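Local coordinates for protein osa (Shigella flexneri, PDB 4O7K) that suppresses the oncogenicity of Agrobacterium tumefaciens and is a plasmid fertility inhibition factor of the ParB/Srx superfamily, at residues F56-N61 with P117-D122; V43-P48 with V153-S158; S65-Y70 with P176-K181; A121-T126 with V134-G139. The protein carries 1 engineered substitution. One frame throughout, in Å; residues are numbered along the deposited sequence. Where two conformers were deposited one is given.

Contact 1: residues F56-N61 with P117-D122; sequences FMTASN and PVPLAD
Val118 N donates to Phe56 O at 2.9 Å, the shortest of three backbone bonds that join strand 55-58 to the start of strand 118-128. Next in the ladder Thr58 N donates to Val118 O at 3.0 Å from above the carbonyl plane, 50° out of it, with Met57 CA merely close to the same oxygen; after it Leu120 N meets Thr58 O at 3.1 Å, nearly along the C=O axis. This is parallel pairing, Met57 beside Val118 and Thr58 beside Pro119, within the five-stranded mixed sheet. On the Met57 face the thioether chain bends at its last torsion (84°), which folds CE back to 3.9 Å from Val118 CG1, where Phe110 of helix 103-112 also packs on Met57. On the other face Thr58 holds OG1 anti to its own N (-180°); OG1 hydrogen-bonds to Val43 O, just before strand 44-47, while Thr58 CB rests 3.8 Å from Pro117 CG. Farther on, Asn61 OD1 lies 3.4 Å from Pro119 CG. Since neither Pro117 nor Pro119 has an N-H, the donors on this side are the amides of Val118 and Leu120, and the pairing is carried by alternate residues.

Contact 2: residues V43-P48 with V153-S158; sequences VVWRLP and VFPVLS
Trp45 holds CG beside its backbone N (chi1 -62°) with the indole turned crosswise (chi2 -94°), which presents a broad ring face to Pro155. Leu47, with a similar first torsion, sends CD2 to Phe154. Pro155 CG stands above the six-membered ring of Trp45, 3.7 Å from its centroid and only 10° off the normal, a CH-pi contact; the nearest ring atom, Trp45 CE3, is also 3.7 Å from Pro155 CG. Val43 CG1 lies over the opposite face, toward the rim, so the indole is sandwiched between two aliphatic groups. Two residues on, Leu47 CD2 packs 3.6 Å from Phe154 CB; the phenyl ring itself leads away from the leucine, edge-to-face against Phe76. The strands run roughly antiparallel, but their axes stay 8.7 Å apart. That is a spacing for side-chain packing: strand 44-47 belongs to the mixed sheet, strand 153-158 to the antiparallel three-stranded one. Leu120 touches both Trp45 and Pro155, and Ile68 does likewise. Elsewhere the two sheets are joined by backbone bonds from Leu157 to Ala121 and Val123. Trp45 NE1 donates to the OH of Tyr70. With that bond at its nitrogen and carbon on both faces, the buried indole is probably held in its tilt, and between residues 43-48 and 153-158 the contact rests on apolar and CH-pi packing.

Contact 3: residues S65-Y70 with P176-K181; sequences SDFIVY and PIQVSK
Gln178 crosses the ring of Phe67 obliquely: Gln178 CB sits over one face, 3.8 Å from the Phe67 ring centroid and 21° off the normal, and the amide plane is inclined only 30° to the ring. An extended chain, CG anti to the backbone N (chi1 -176°), carries the amide on beyond the rim while still above the ring plane, with Gln178 OE1 3.5 Å from Phe67 CZ while NE2 continues to the backbone oxygen of Gln64. On the other side of the strand pair Val179 crosses Ile68 at about a right angle, its CG2 4.0 Å from Ile68 CG1. Between these two faces the backbones pair antiparallel. Ile68 and Ile177 form the hydrogen-bonded pair, Ile68 N to Ile177 O at 2.7 Å and the return bond in the carbonyl plane; strand 177-178 is an outer strand of the three-stranded sheet, with 67-72 in the middle. Gln178 occupies the N-cap position of helix 179-189, and Val179 N, at the first turn, gives a nearly straight bond to Asp66 O at 2.9 Å. Farther along, Val69 and Pro176 lie side by side, pointing the same way, Val69 CG2 4.1 Å from Pro176 CB, against Ala164 of helix 161-171.

Contact 4: residues A121-T126 with V134-G139; sequences ADVSPT and VCFTDG
Asp122 and Asp138 turn their carboxylates toward each other, OD2 of Asp122 only 2.6 Å from OD1 of Asp138, with the two planes almost perpendicular (89°). Asp122 keeps CG beside its own N (chi1 -66°), whereas Asp138 takes the sterically tighter setting, CG between N and the carbonyl carbon (51°), which brings its OD1 back over the facing strand, where it also receives a weak bond from Asp122 N. The same Asp122 N donates to Asp138 O at 3.0 Å. Asp122 O is held by two amides, Thr137 N at 2.8 Å and Asp138 N at 3.2 Å, the second on a lone pair in the carbonyl plane. Two residues facing one make a classic beta bulge, and beyond it Ser124 and Cys135 form a regular hydrogen-bonded pair. On that face Cys135 SG, also set between N and the carbonyl carbon, nestles 3.9 Å from Thr126 CG2. A water lies between Ser124 OG and Thr137 OG1, a bridge that is doubtful because Ser124 has two conformers. On the opposite face Val123 CG1 lies beside the Phe136 ring, 3.6 Å from CE2. Gly139, at a positive phi, follows close against Ala121 and stands at the N-cap of helix 140-148, near a phosphate ion probably taken from the crystallisation liquor. The Val123 face is covered by helices 73-81 and 161-171, through Phe76 and Leu167, while strand 153-158 adjoins through Leu157 bonding to Ala121 and Val123.

After helix 4-24 and strand 34-35, the chain forms strand 44-47, which opens contact 2, then strand 55-58, which opens contact 1, then residues 65-70, which open contact 3. Residues 117-122 close contact 1 and, through the shared Ala121 and Asp122, start contact 4, whose short hairpin closes at 134-139. Strand 153-158 closes contact 2, and 176-181 closes contact 3 last. Contacts 1 and 4 therefore nest inside the loop of contact 2, and contact 4 inside that of contact 3, while contact 3 crosses both contact 1 and contact 2. Contacts 1 and 4 pair neighbouring strands of the mixed sheet, contact 3 pairs two strands of the three-stranded sheet, and contact 2 packs one sheet on the other.

Contact 1: residues F56-N61 with P117-D122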
# COMPACT_ATOMS: atom_id res chain seq x y z
N PHE A 56 -11.94 1.10 5.32
CA PHE A 56 -11.40 2.00 6.33
C PHE A 56 -10.10 1.44 6.90
O PHE A 56 -9.99 0.24 7.16
CB PHE A 56 -12.41 2.23 7.45
CG PHE A 56 -13.62 3.00 7.01
CD1 PHE A 56 -14.68 2.34 6.40
CD2 PHE A 56 -13.70 4.37 7.19
CE1 PHE A 56 -15.80 3.05 5.97
CE2 PHE A 56 -14.83 5.09 6.77
CZ PHE A 56 -15.88 4.43 6.16
N MET A 57 -9.12 2.32 7.09
CA MET A 57 -7.85 1.92 7.68
C MET A 57 -7.45 2.91 8.76
O MET A 57 -7.97 4.03 8.81
CB MET A 57 -6.76 1.81 6.61
CG MET A 57 -7.09 0.82 5.50
SD MET A 57 -5.68 0.49 4.43
CE MET A 57 -4.86 -0.76 5.41
N THR A 58 -6.52 2.49 9.62
CA THR A 58 -6.12 3.31 10.76
C THR A 58 -4.62 3.22 11.03
O THR A 58 -3.99 2.21 10.73
CB THR A 58 -6.88 2.91 12.04
OG1 THR A 58 -6.45 3.74 13.12
CG2 THR A 58 -6.60 1.44 12.39
N ALA A 59 -4.07 4.27 11.61
CA ALA A 59 -2.66 4.27 12.02
C ALA A 59 -2.52 4.01 13.52
O ALA A 59 -1.52 4.39 14.13
CB ALA A 59 -2.00 5.59 11.65
N SER A 60 -3.52 3.36 14.11
CA SER A 60 -3.56 3.19 15.56
C SER A 60 -2.38 2.36 16.07
O SER A 60 -1.95 2.52 17.21
CB SER A 60 -4.88 2.54 15.99
OG SER A 60 -4.96 1.20 15.54
N ASN A 61 -1.86 1.48 15.22
CA ASN A 61 -0.78 0.60 15.62
C ASN A 61 0.60 1.22 15.37
O ASN A 61 1.62 0.64 15.71
CB ASN A 61 -0.89 -0.75 14.91
CG ASN A 61 -2.12 -1.57 15.35
OD1 ASN A 61 -2.35 -2.67 14.84
ND2 ASN A 61 -2.90 -1.03 16.28
N PRO A 117 -11.42 -0.39 11.61
CA PRO A 117 -10.54 -0.11 10.48
C PRO A 117 -9.31 -1.01 10.49
O PRO A 117 -8.82 -1.38 11.56
CB PRO A 117 -10.15 1.36 10.68
CG PRO A 117 -10.43 1.65 12.12
CD PRO A 117 -11.58 0.77 12.51
N VAL A 118 -8.83 -1.36 9.30
CA VAL A 118 -7.64 -2.19 9.15
C VAL A 118 -6.37 -1.37 9.39
O VAL A 118 -6.16 -0.35 8.76
CB VAL A 118 -7.59 -2.82 7.75
CG1 VAL A 118 -6.31 -3.67 7.58
CG2 VAL A 118 -8.84 -3.66 7.51
N PRO A 119 -5.50 -1.83 10.31
CA PRO A 119 -4.22 -1.14 10.54
C PRO A 119 -3.34 -1.11 9.28
O PRO A 119 -3.41 -2.02 8.45
CB PRO A 119 -3.57 -1.96 11.65
CG PRO A 119 -4.73 -2.59 12.37
CD PRO A 119 -5.71 -2.92 11.28
N LEU A 120 -2.55 -0.06 9.14
CA LEU A 120 -1.67 0.10 7.99
C LEU A 120 -0.59 -0.98 7.93
O LEU A 120 -0.18 -1.52 8.95
CB LEU A 120 -1.00 1.47 8.02
CG LEU A 120 -1.95 2.67 7.99
CD1 LEU A 120 -1.11 3.95 7.94
CD2 LEU A 120 -2.87 2.55 6.81
N ALA A 121 -0.14 -1.25 6.71
CA ALA A 121 1.05 -2.05 6.47
C ALA A 121 2.30 -1.27 6.85
O ALA A 121 2.36 -0.04 6.72
CB ALA A 121 1.12 -2.45 5.01
N ASP A 122 3.30 -2.01 7.32
CA ASP A 122 4.63 -1.46 7.60
C ASP A 122 5.61 -1.93 6.53
O ASP A 122 5.89 -3.13 6.42
CB ASP A 122 5.10 -1.91 8.98
CG ASP A 122 4.26 -1.33 10.10
OD1 ASP A 122 4.56 -0.21 10.55
OD2 ASP A 122 3.29 -2.00 10.52

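Contact 2: residues V43-P48 with V153-S158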
# COMPACT_ATOMS: atom_id res chain seq x y z
N VAL A 43 -6.21 8.10 14.14
CA VAL A 43 -6.27 8.54 12.77
C VAL A 43 -6.91 7.45 11.93
O VAL A 43 -6.44 6.31 11.93
CB VAL A 43 -4.89 8.89 12.22
CG1 VAL A 43 -4.98 9.28 10.75
CG2 VAL A 43 -4.28 10.02 13.05
N VAL A 44 -8.00 7.79 11.25
CA VAL A 44 -8.70 6.84 10.40
C VAL A 44 -8.94 7.44 9.02
O VAL A 44 -9.32 8.61 8.91
CB VAL A 44 -10.05 6.42 11.02
CG1 VAL A 44 -10.85 5.57 10.03
CG2 VAL A 44 -9.81 5.64 12.31
N TRP A 45 -8.68 6.66 7.98
CA TRP A 45 -9.04 7.07 6.63
C TRP A 45 -10.20 6.26 6.08
O TRP A 45 -10.30 5.06 6.32
CB TRP A 45 -7.88 6.92 5.66
CG TRP A 45 -6.68 7.72 5.93
CD1 TRP A 45 -6.38 8.95 5.40
CD2 TRP A 45 -5.56 7.34 6.74
NE1 TRP A 45 -5.15 9.37 5.86
CE2 TRP A 45 -4.63 8.40 6.68
CE3 TRP A 45 -5.27 6.22 7.52
CZ2 TRP A 45 -3.41 8.36 7.36
CZ3 TRP A 45 -4.05 6.18 8.20
CH2 TRP A 45 -3.15 7.25 8.12
N ARG A 46 -11.05 6.93 5.32
CA ARG A 46 -11.98 6.28 4.42
C ARG A 46 -11.27 6.09 3.09
O ARG A 46 -10.66 7.03 2.57
CB ARG A 46 -13.26 7.11 4.25
CG ARG A 46 -14.19 6.59 3.16
CD ARG A 46 -15.35 7.54 2.83
NE ARG A 46 -16.08 7.04 1.67
CZ ARG A 46 -15.98 7.52 0.43
NH1 ARG A 46 -15.23 8.59 0.17
NH2 ARG A 46 -16.65 6.94 -0.55
N LEU A 47 -11.33 4.88 2.54
CA LEU A 47 -10.72 4.63 1.23
C LEU A 47 -11.80 4.22 0.24
O LEU A 47 -12.48 3.22 0.45
CB LEU A 47 -9.63 3.55 1.33
CG LEU A 47 -8.33 3.88 2.08
CD1 LEU A 47 -8.58 3.81 3.57
CD2 LEU A 47 -7.25 2.88 1.71
N PRO A 48 -11.97 5.01 -0.83
CA PRO A 48 -12.91 4.62 -1.89
C PRO A 48 -12.43 3.34 -2.54
O PRO A 48 -11.22 3.21 -2.77
CB PRO A 48 -12.85 5.79 -2.88
CG PRO A 48 -12.14 6.91 -2.15
CD PRO A 48 -11.25 6.26 -1.15
N VAL A 153 -5.01 5.05 -4.16
CA VAL A 153 -4.00 5.57 -3.25
C VAL A 153 -4.32 5.06 -1.85
O VAL A 153 -5.49 5.00 -1.45
CB VAL A 153 -3.95 7.13 -3.26
CG1 VAL A 153 -2.92 7.67 -2.26
CG2 VAL A 153 -3.63 7.65 -4.66
N PHE A 154 -3.29 4.65 -1.11
CA PHE A 154 -3.50 4.25 0.26
C PHE A 154 -2.25 4.60 1.07
O PHE A 154 -1.16 4.73 0.51
CB PHE A 154 -3.87 2.76 0.36
CG PHE A 154 -2.94 1.82 -0.39
CD1 PHE A 154 -1.77 1.37 0.19
CD2 PHE A 154 -3.29 1.36 -1.65
CE1 PHE A 154 -0.93 0.50 -0.48
CE2 PHE A 154 -2.46 0.48 -2.34
CZ PHE A 154 -1.28 0.05 -1.75
N PRO A 155 -2.42 4.78 2.38
CA PRO A 155 -1.26 5.08 3.23
C PRO A 155 -0.52 3.81 3.65
O PRO A 155 -1.13 2.74 3.75
CB PRO A 155 -1.86 5.77 4.45
CG PRO A 155 -3.30 5.36 4.47
CD PRO A 155 -3.68 4.82 3.13
N VAL A 156 0.78 3.94 3.87
CA VAL A 156 1.60 2.87 4.43
C VAL A 156 2.49 3.51 5.49
O VAL A 156 2.64 4.74 5.53
CB VAL A 156 2.45 2.14 3.38
CG1 VAL A 156 1.58 1.39 2.38
CG2 VAL A 156 3.38 3.12 2.66
N LEU A 157 3.08 2.68 6.33
CA LEU A 157 3.93 3.13 7.43
C LEU A 157 5.40 2.82 7.17
O LEU A 157 5.73 1.75 6.69
CB LEU A 157 3.49 2.47 8.74
CG LEU A 157 2.18 2.95 9.35
CD1 LEU A 157 1.78 2.03 10.48
CD2 LEU A 157 2.36 4.37 9.86
N SER A 158 6.26 3.78 7.51
CA SER A 158 7.69 3.66 7.33
C SER A 158 8.40 4.02 8.63
O SER A 158 7.94 4.89 9.38
CB SER A 158 8.15 4.57 6.19
OG SER A 158 9.55 4.67 6.13

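Contact 3: residues S65-Y70 with P176-K181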
# COMPACT_ATOMS: atom_id res chain seq x y z
N SER A 65 7.07 7.79 16.11
CA SER A 65 8.27 8.00 15.32
C SER A 65 8.12 7.51 13.87
O SER A 65 8.97 7.80 13.02
CB SER A 65 9.46 7.29 15.98
OG SER A 65 9.23 5.89 16.05
N ASP A 66 7.06 6.77 13.59
CA ASP A 66 6.82 6.28 12.23
C ASP A 66 6.40 7.42 11.32
O ASP A 66 6.03 8.50 11.79
CB ASP A 66 5.72 5.21 12.21
CG ASP A 66 6.15 3.91 12.85
OD1 ASP A 66 7.36 3.60 12.83
OD2 ASP A 66 5.26 3.20 13.35
N PHE A 67 6.46 7.18 10.02
CA PHE A 67 6.03 8.16 9.03
C PHE A 67 4.98 7.56 8.12
O PHE A 67 5.03 6.37 7.81
CB PHE A 67 7.22 8.64 8.19
CG PHE A 67 8.05 9.68 8.87
CD1 PHE A 67 8.88 9.36 9.93
CD2 PHE A 67 7.99 11.00 8.45
CE1 PHE A 67 9.63 10.32 10.55
CE2 PHE A 67 8.75 11.97 9.07
CZ PHE A 67 9.56 11.64 10.12
N ILE A 68 4.01 8.37 7.71
CA ILE A 68 3.03 7.91 6.75
C ILE A 68 3.42 8.35 5.35
O ILE A 68 3.81 9.50 5.12
CB ILE A 68 1.62 8.42 7.11
CG1 ILE A 68 1.10 7.65 8.33
CG2 ILE A 68 0.68 8.25 5.92
CD1 ILE A 68 0.08 8.42 9.13
N VAL A 69 3.32 7.42 4.41
CA VAL A 69 3.46 7.74 3.00
C VAL A 69 2.18 7.33 2.28
O VAL A 69 1.70 6.20 2.41
CB VAL A 69 4.67 7.01 2.37
CG1 VAL A 69 4.85 7.45 0.92
CG2 VAL A 69 5.94 7.27 3.19
N TYR A 70 1.61 8.27 1.54
CA TYR A 70 0.47 7.96 0.68
C TYR A 70 1.02 7.50 -0.64
O TYR A 70 1.72 8.25 -1.32
CB TYR A 70 -0.43 9.18 0.48
CG TYR A 70 -1.03 9.67 1.77
CD1 TYR A 70 -1.99 8.92 2.45
CD2 TYR A 70 -0.63 10.88 2.33
CE1 TYR A 70 -2.53 9.36 3.64
CE2 TYR A 70 -1.15 11.32 3.52
CZ TYR A 70 -2.11 10.57 4.16
OH TYR A 70 -2.64 11.02 5.34
N PRO A 176 6.00 12.66 2.74
CA PRO A 176 5.58 11.89 3.91
C PRO A 176 5.16 12.82 5.03
O PRO A 176 5.49 14.00 4.97
CB PRO A 176 6.86 11.13 4.32
CG PRO A 176 7.83 11.33 3.22
CD PRO A 176 7.45 12.60 2.54
N ILE A 177 4.49 12.29 6.04
CA ILE A 177 4.20 13.06 7.24
C ILE A 177 4.40 12.17 8.46
O ILE A 177 3.98 11.01 8.47
CB ILE A 177 2.76 13.66 7.23
CG1 ILE A 177 2.53 14.54 8.46
CG2 ILE A 177 1.69 12.56 7.13
CD1 ILE A 177 1.23 15.35 8.39
N GLN A 178 5.06 12.70 9.49
CA GLN A 178 5.32 11.90 10.68
C GLN A 178 4.02 11.61 11.42
O GLN A 178 3.15 12.48 11.53
CB GLN A 178 6.32 12.60 11.61
CG GLN A 178 6.71 11.76 12.81
CD GLN A 178 7.90 12.33 13.55
OE1 GLN A 178 8.54 13.27 13.08
NE2 GLN A 178 8.21 11.77 14.72
N VAL A 179 3.88 10.39 11.92
CA VAL A 179 2.66 9.97 12.58
C VAL A 179 2.28 10.92 13.72
O VAL A 179 1.12 11.31 13.85
CB VAL A 179 2.78 8.53 13.10
CG1 VAL A 179 1.64 8.20 14.08
CG2 VAL A 179 2.78 7.57 11.94
N SER A 180 3.26 11.32 14.52
CA SER A 180 3.00 12.22 15.65
C SER A 180 2.42 13.56 15.19
O SER A 180 1.52 14.11 15.83
CB SER A 180 4.29 12.45 16.44
OG SER A 180 5.24 13.15 15.66
N LYS A 181 2.92 14.08 14.08
CA LYS A 181 2.45 15.36 13.56
C LYS A 181 1.04 15.23 13.00
O LYS A 181 0.20 16.13 13.17
CB LYS A 181 3.41 15.89 12.50
CG LYS A 181 3.01 17.25 11.91
CD LYS A 181 4.11 17.80 11.02
CE LYS A 181 3.79 19.20 10.52
NZ LYS A 181 2.71 19.20 9.50

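Contact 4: residues A121-T126 with V134-G139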
# COMPACT_ATOMS: atom_id res chain seq x y z
N ALA A 121 -0.14 -1.25 6.71
CA ALA A 121 1.05 -2.05 6.47
C ALA A 121 2.30 -1.27 6.85
O ALA A 121 2.36 -0.04 6.72
CB ALA A 121 1.12 -2.45 5.01
N ASP A 122 3.30 -2.01 7.32
CA ASP A 122 4.63 -1.46 7.60
C ASP A 122 5.61 -1.93 6.53
O ASP A 122 5.89 -3.13 6.42
CB ASP A 122 5.10 -1.91 8.98
CG ASP A 122 4.26 -1.33 10.10
OD1 ASP A 122 4.56 -0.21 10.55
OD2 ASP A 122 3.29 -2.00 10.52
N VAL A 123 6.10 -1.00 5.72
CA VAL A 123 6.95 -1.36 4.59
C VAL A 123 8.29 -0.63 4.65
O VAL A 123 8.51 0.23 5.50
CB VAL A 123 6.27 -1.05 3.24
CG1 VAL A 123 4.90 -1.74 3.13
CG2 VAL A 123 6.14 0.46 3.06
N SER A 124 9.17 -0.99 3.73
CA SER A 124 10.50 -0.41 3.70
C SER A 124 11.03 -0.36 2.28
O SER A 124 10.79 -1.27 1.49
CB SER A 124 11.45 -1.22 4.59
OG SER A 124 10.95 -1.31 5.91
N PRO A 125 11.75 0.72 1.95
CA PRO A 125 12.47 0.74 0.68
C PRO A 125 13.65 -0.22 0.78
O PRO A 125 14.15 -0.43 1.89
CB PRO A 125 12.95 2.18 0.57
CG PRO A 125 13.06 2.64 1.99
CD PRO A 125 11.98 1.93 2.74
N THR A 126 14.08 -0.79 -0.34
CA THR A 126 15.23 -1.69 -0.32
C THR A 126 15.85 -1.75 -1.71
O THR A 126 15.35 -1.14 -2.66
CB THR A 126 14.84 -3.12 0.20
OG1 THR A 126 16.02 -3.87 0.51
CG2 THR A 126 13.98 -3.87 -0.82
N VAL A 134 10.33 -2.43 -2.88
CA VAL A 134 9.74 -2.31 -1.56
C VAL A 134 9.56 -3.69 -0.94
O VAL A 134 9.25 -4.66 -1.63
CB VAL A 134 8.38 -1.57 -1.58
CG1 VAL A 134 8.56 -0.15 -2.08
CG2 VAL A 134 7.37 -2.30 -2.42
N CYS A 135 9.82 -3.77 0.36
CA CYS A 135 9.64 -5.01 1.10
C CYS A 135 8.84 -4.70 2.36
O CYS A 135 8.50 -3.54 2.62
CB CYS A 135 11.00 -5.67 1.43
SG CYS A 135 12.09 -4.62 2.45
N PHE A 136 8.56 -5.74 3.15
CA PHE A 136 7.57 -5.63 4.21
C PHE A 136 8.08 -6.05 5.57
O PHE A 136 8.84 -7.02 5.70
CB PHE A 136 6.34 -6.49 3.87
CG PHE A 136 5.53 -5.98 2.72
CD1 PHE A 136 5.94 -6.19 1.42
CD2 PHE A 136 4.33 -5.30 2.95
CE1 PHE A 136 5.20 -5.73 0.37
CE2 PHE A 136 3.58 -4.84 1.89
CZ PHE A 136 3.99 -5.05 0.60
N THR A 137 7.65 -5.32 6.58
CA THR A 137 7.78 -5.80 7.95
C THR A 137 6.48 -6.54 8.28
O THR A 137 6.50 -7.60 8.90
CB THR A 137 8.03 -4.66 8.93
OG1 THR A 137 9.33 -4.11 8.69
CG2 THR A 137 7.93 -5.14 10.37
N ASP A 138 5.36 -5.97 7.84
CA ASP A 138 4.07 -6.64 7.93
C ASP A 138 3.08 -5.98 6.98
O ASP A 138 3.35 -4.92 6.41
CB ASP A 138 3.55 -6.61 9.38
CG ASP A 138 3.58 -5.21 9.98
OD1 ASP A 138 2.96 -4.31 9.39
OD2 ASP A 138 4.23 -5.00 11.02
N GLY A 139 1.93 -6.62 6.79
CA GLY A 139 0.85 -6.05 6.00
C GLY A 139 0.80 -6.47 4.54
O GLY A 139 0.19 -5.78 3.74
O HOH W 1 10.78 -4.07 6.25